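Local coordinates for protein beta-glycosidase (Bacteroides caccae, PDB 6T2R) that probably acts as an endo-acting beta-galactosidase of glycoside hydrolase family 16 that cuts mucin O-glycans in the human gut, at residues W47-R52 with Q61-R66; Y92-L97 with I232-G237. All coordinates share one frame; numbering follows the deposited sequence.

How the contacts relate
Contact 1 folds the loop 61-66 back against 47-52, and contact 2 pairs strand 92-98 with strand 228-233. Their centres are about 8 Å apart and lie on the same side of the chain's centre. Strand 48-49 neighbours strand 92-98 in the sheet, and I50 N to G96 O, 2.9 Å, is a probable hydrogen bond joining the two contacts. A second link is Q61, whose NE2 is 3.0 Å from M234 O, also a probable hydrogen bond. A sulfate ion, probably from the crystallisation liquor, is hydrogen-bonded to R52 of contact 1, and O1 of the same ion lies 3.5 Å from L93 CD2 of contact 2.

Contact 1. Residues W47-R52 with Q61-R66. With SO4 (sulfate ion), chain C.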
# COMPACT_ATOMS: atom_id res chain seq x y z
N TRP A 47 4.47 -0.24 13.49
CA TRP A 47 3.17 0.29 13.02
C TRP A 47 2.65 1.39 13.96
O TRP A 47 2.91 1.33 15.18
CB TRP A 47 2.14 -0.82 12.91
CG TRP A 47 2.52 -1.91 11.97
CD1 TRP A 47 2.96 -3.16 12.30
CD2 TRP A 47 2.49 -1.86 10.55
NE1 TRP A 47 3.20 -3.89 11.16
CE2 TRP A 47 2.91 -3.12 10.07
CE3 TRP A 47 2.14 -0.88 9.62
CZ2 TRP A 47 2.96 -3.44 8.72
CZ3 TRP A 47 2.21 -1.19 8.28
CH2 TRP A 47 2.63 -2.44 7.84
N SER A 48 1.93 2.34 13.38
CA SER A 48 1.08 3.34 14.07
C SER A 48 -0.22 3.41 13.28
O SER A 48 -0.21 3.15 12.01
CB SER A 48 1.77 4.69 14.14
OG SER A 48 3.04 4.60 14.76
N ARG A 49 -1.30 3.74 13.97
CA ARG A 49 -2.61 4.02 13.33
C ARG A 49 -2.48 5.30 12.51
O ARG A 49 -1.72 6.22 12.92
CB ARG A 49 -3.74 4.13 14.36
CG ARG A 49 -4.02 2.82 15.07
CD ARG A 49 -5.29 2.87 15.92
NE ARG A 49 -5.52 1.55 16.49
CZ ARG A 49 -6.42 1.26 17.43
NH1 ARG A 49 -7.25 2.16 17.91
NH2 ARG A 49 -6.51 0.02 17.85
N ILE A 50 -3.19 5.35 11.39
CA ILE A 50 -3.09 6.52 10.49
C ILE A 50 -4.06 7.58 10.99
O ILE A 50 -5.25 7.34 11.10
CB ILE A 50 -3.37 6.13 9.02
CG1 ILE A 50 -2.35 5.14 8.45
CG2 ILE A 50 -3.48 7.39 8.17
CD1 ILE A 50 -2.78 4.53 7.13
N PRO A 51 -3.60 8.84 11.15
CA PRO A 51 -4.51 9.91 11.53
C PRO A 51 -5.37 10.40 10.36
O PRO A 51 -5.02 10.17 9.19
CB PRO A 51 -3.56 11.00 12.03
CG PRO A 51 -2.28 10.80 11.24
CD PRO A 51 -2.23 9.31 10.92
N ARG A 52 -6.45 11.08 10.73
CA ARG A 52 -7.33 11.90 9.85
C ARG A 52 -6.47 12.85 9.00
O ARG A 52 -5.56 13.43 9.55
CB ARG A 52 -8.30 12.71 10.71
CG ARG A 52 -9.38 13.43 9.91
CD ARG A 52 -10.13 12.50 9.01
NE ARG A 52 -10.68 11.37 9.77
CZ ARG A 52 -11.75 11.43 10.57
NH1 ARG A 52 -12.19 10.35 11.20
NH2 ARG A 52 -12.39 12.57 10.77
N GLN A 61 -9.89 8.30 8.11
CA GLN A 61 -8.86 7.57 8.91
C GLN A 61 -9.15 7.91 10.36
O GLN A 61 -9.57 9.07 10.59
CB GLN A 61 -7.46 7.93 8.44
CG GLN A 61 -7.19 7.50 7.00
CD GLN A 61 -7.22 6.01 6.72
OE1 GLN A 61 -6.85 5.19 7.56
NE2 GLN A 61 -7.67 5.64 5.52
N SER A 62 -9.06 6.93 11.24
CA SER A 62 -9.64 7.02 12.62
C SER A 62 -8.80 6.24 13.62
O SER A 62 -8.25 5.17 13.24
CB SER A 62 -11.04 6.53 12.61
OG SER A 62 -11.54 6.37 13.92
N PHE A 63 -8.74 6.74 14.85
CA PHE A 63 -8.11 6.03 16.01
C PHE A 63 -9.16 5.14 16.70
O PHE A 63 -8.80 4.39 17.59
CB PHE A 63 -7.45 7.01 16.97
CG PHE A 63 -6.22 7.70 16.41
CD1 PHE A 63 -5.56 7.20 15.31
CD2 PHE A 63 -5.74 8.85 17.00
CE1 PHE A 63 -4.44 7.84 14.80
CE2 PHE A 63 -4.61 9.48 16.50
CZ PHE A 63 -3.96 8.97 15.41
N ASP A 64 -10.39 5.13 16.21
CA ASP A 64 -11.49 4.33 16.82
C ASP A 64 -11.14 2.83 16.81
O ASP A 64 -10.95 2.27 15.71
CB ASP A 64 -12.83 4.53 16.09
CG ASP A 64 -13.97 4.15 17.00
OD1 ASP A 64 -13.90 3.04 17.60
OD2 ASP A 64 -14.89 4.99 17.15
N ASP A 65 -11.19 2.20 17.98
CA ASP A 65 -10.88 0.76 18.17
C ASP A 65 -11.80 -0.11 17.31
O ASP A 65 -11.43 -1.23 16.95
CB ASP A 65 -10.97 0.35 19.63
CG ASP A 65 -9.81 0.86 20.45
OD1 ASP A 65 -8.74 1.09 19.85
OD2 ASP A 65 -9.98 1.03 21.67
N ARG A 66 -12.96 0.40 16.96
CA ARG A 66 -13.92 -0.39 16.14
C ARG A 66 -13.42 -0.52 14.70
O ARG A 66 -14.10 -1.19 13.92
CB ARG A 66 -15.30 0.24 16.21
CG ARG A 66 -15.99 0.08 17.57
CD ARG A 66 -17.27 0.88 17.62
NE ARG A 66 -16.94 2.28 17.39
CZ ARG A 66 -17.79 3.28 17.12
NH1 ARG A 66 -19.10 3.07 17.03
NH2 ARG A 66 -17.33 4.50 16.93
S SO4 C . -14.80 12.06 13.55
O1 SO4 C . -14.08 10.82 13.60
O2 SO4 C . -16.13 11.92 14.13
O3 SO4 C . -14.05 13.03 14.30
O4 SO4 C . -14.94 12.48 12.17
O HOH W 1 -6.83 4.99 10.30
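Q61, R49 and F63 bury the most surface where the loop 61-66 folds back on the end of strand 48-49, part of the antiparallel beta-sandwich of family 16 glycosidases, where this strand pairs with strand 92-98. Q61 lies against I50 and P51: its CB is 3.4 Å from P51 O, and its CG meets I50 CG2. The amide end of Q61 turns to other partners, NE2 bonding to M234 O and W57 O. A water accepts from S62 N and lies within hydrogen-bonding distance of both I50 O and Q61 OE1, which it may not serve at once.

R49 has CG anti to its carbonyl carbon (chi1 -65°) and is extended from CG to NE, a shape that carries its guanidinium out to D65. There NH1 donates to D65 OD1 at 2.7 Å, forming a salt bridge. The N-H...O angle is 163°, with OD1 in the guanidinium plane. The carboxylate plane, however, is turned 83° from it. The same NH1 makes a weak bond to F63 O. Nearer the backbone, R49 CB touches F63 CD1 at 3.7 Å, R49 O lies at the edge of the ring, and P51 CB meets F63 CZ at 4.0 Å.

At the far end R52 bends at chi2 and chi3, bringing its guanidinium back to the loop. Its NE donates to Q61 O at 2.7 Å, while NH2 reaches sulfate O4 at 2.9 Å.

Contact 2. Residues Y92-L97 with I232-G237; sequences YLTGGL and IDMQLG
An antiparallel pairing of strand 92-98 with strand 228-233 underlies this contact, the two segments running 175° apart. L97 and I232 form a hydrogen-bonded pair: L97 N donates to I232 O at 2.9 Å, and I232 N returns a bond to L97 O at 3.0 Å with an N-H...O angle of 172°. At the adjoining non-hydrogen-bonded pair, G96 and D233, the CA atoms come to 3.7 Å. D233 CB sits 3.4 Å from G96 CA, so the two backbones come unusually close here.

Beyond the strand end, M234 N donates to G95 O at 2.9 Å and continues the pairing into the loop 234-237. In the curved, antiparallel beta-sandwich of family 16 enzymes, this places the loop beside the first half of strand 92-98, while M234 also packs on V251 and M253 of strand 251-263.

T94 is the side chain held between M234 and L236. Its CG2 points away from its own carbonyl carbon and lies against both neighbours, 3.7 Å from L236 CG and 3.8 Å from M234 CG. The M234 side chain stands nearly perpendicular to that of T94, whereas L236 runs alongside it in the reverse sense. The hydroxyl of T94 is hydrogen-bonded to T60 OG1; M234 O, 3.0 Å from T94 OG1, is a weak alternative that the geometry does not settle. L236 CD1 reaches on to Y92, touching CB. On the side of the sheet where D233 projects, chi1 of 67° sets its CG between the backbone N and the carbonyl carbon, and from there OD1 bonds to W127 NE1.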
# COMPACT_ATOMS: atom_id res chain seq x y z
N TYR A 92 -18.04 8.28 7.53
CA TYR A 92 -17.51 6.90 7.63
C TYR A 92 -16.13 6.95 8.29
O TYR A 92 -15.43 7.97 8.14
CB TYR A 92 -17.43 6.28 6.24
CG TYR A 92 -18.74 6.28 5.52
CD1 TYR A 92 -19.69 5.33 5.81
CD2 TYR A 92 -19.03 7.21 4.54
CE1 TYR A 92 -20.92 5.30 5.16
CE2 TYR A 92 -20.25 7.19 3.87
CZ TYR A 92 -21.21 6.25 4.20
OH TYR A 92 -22.42 6.18 3.57
N LEU A 93 -15.80 5.88 9.01
CA LEU A 93 -14.52 5.68 9.74
C LEU A 93 -13.79 4.46 9.17
O LEU A 93 -14.45 3.38 9.00
CB LEU A 93 -14.82 5.47 11.22
CG LEU A 93 -15.55 6.62 11.91
CD1 LEU A 93 -15.81 6.26 13.37
CD2 LEU A 93 -14.74 7.91 11.79
N THR A 94 -12.49 4.59 8.88
CA THR A 94 -11.68 3.47 8.37
C THR A 94 -10.42 3.33 9.22
O THR A 94 -9.97 4.35 9.80
CB THR A 94 -11.32 3.63 6.88
OG1 THR A 94 -10.53 4.82 6.75
CG2 THR A 94 -12.54 3.64 5.98
N GLY A 95 -9.92 2.10 9.30
CA GLY A 95 -8.65 1.78 9.99
C GLY A 95 -7.53 1.69 8.97
O GLY A 95 -7.79 1.25 7.82
N GLY A 96 -6.34 2.13 9.38
CA GLY A 96 -5.09 2.08 8.61
C GLY A 96 -3.89 2.08 9.52
O GLY A 96 -3.97 2.65 10.63
N LEU A 97 -2.84 1.37 9.10
CA LEU A 97 -1.52 1.35 9.77
C LEU A 97 -0.46 1.84 8.78
O LEU A 97 -0.57 1.54 7.57
CB LEU A 97 -1.19 -0.06 10.22
CG LEU A 97 -2.07 -0.69 11.30
CD1 LEU A 97 -1.49 -2.05 11.67
CD2 LEU A 97 -2.19 0.16 12.56
N ILE A 232 -1.02 0.51 4.79
CA ILE A 232 -2.08 -0.51 4.56
C ILE A 232 -3.34 0.03 5.22
O ILE A 232 -3.29 0.29 6.44
CB ILE A 232 -1.71 -1.89 5.14
CG1 ILE A 232 -0.36 -2.38 4.61
CG2 ILE A 232 -2.85 -2.85 4.82
CD1 ILE A 232 0.18 -3.62 5.26
N ASP A 233 -4.40 0.30 4.45
CA ASP A 233 -5.52 1.03 5.08
C ASP A 233 -6.78 0.85 4.26
O ASP A 233 -6.71 0.87 3.02
CB ASP A 233 -5.17 2.52 5.26
CG ASP A 233 -5.03 3.28 3.94
OD1 ASP A 233 -4.00 3.09 3.26
OD2 ASP A 233 -5.98 3.99 3.59
N MET A 234 -7.88 0.64 4.98
CA MET A 234 -9.24 0.69 4.45
C MET A 234 -9.54 2.16 4.13
O MET A 234 -9.01 3.08 4.82
CB MET A 234 -10.25 0.13 5.47
CG MET A 234 -11.69 0.12 4.99
SD MET A 234 -11.93 -0.66 3.40
CE MET A 234 -11.60 -2.38 3.77
N GLN A 235 -10.35 2.33 3.10
CA GLN A 235 -10.71 3.64 2.53
C GLN A 235 -12.18 3.50 2.10
O GLN A 235 -12.57 2.40 1.60
CB GLN A 235 -9.75 3.98 1.38
CG GLN A 235 -8.33 4.21 1.84
CD GLN A 235 -7.30 4.46 0.75
OE1 GLN A 235 -7.56 4.38 -0.45
NE2 GLN A 235 -6.11 4.71 1.20
N LEU A 236 -12.95 4.57 2.31
CA LEU A 236 -14.39 4.62 1.93
C LEU A 236 -14.71 5.96 1.26
O LEU A 236 -14.47 7.02 1.90
CB LEU A 236 -15.24 4.41 3.18
CG LEU A 236 -15.37 2.97 3.67
CD1 LEU A 236 -16.10 2.92 5.02
CD2 LEU A 236 -16.06 2.09 2.64
N GLY A 237 -15.20 5.92 0.02
CA GLY A 237 -15.66 7.09 -0.75
C GLY A 237 -14.53 7.94 -1.35
O GLY A 237 -13.36 7.85 -0.91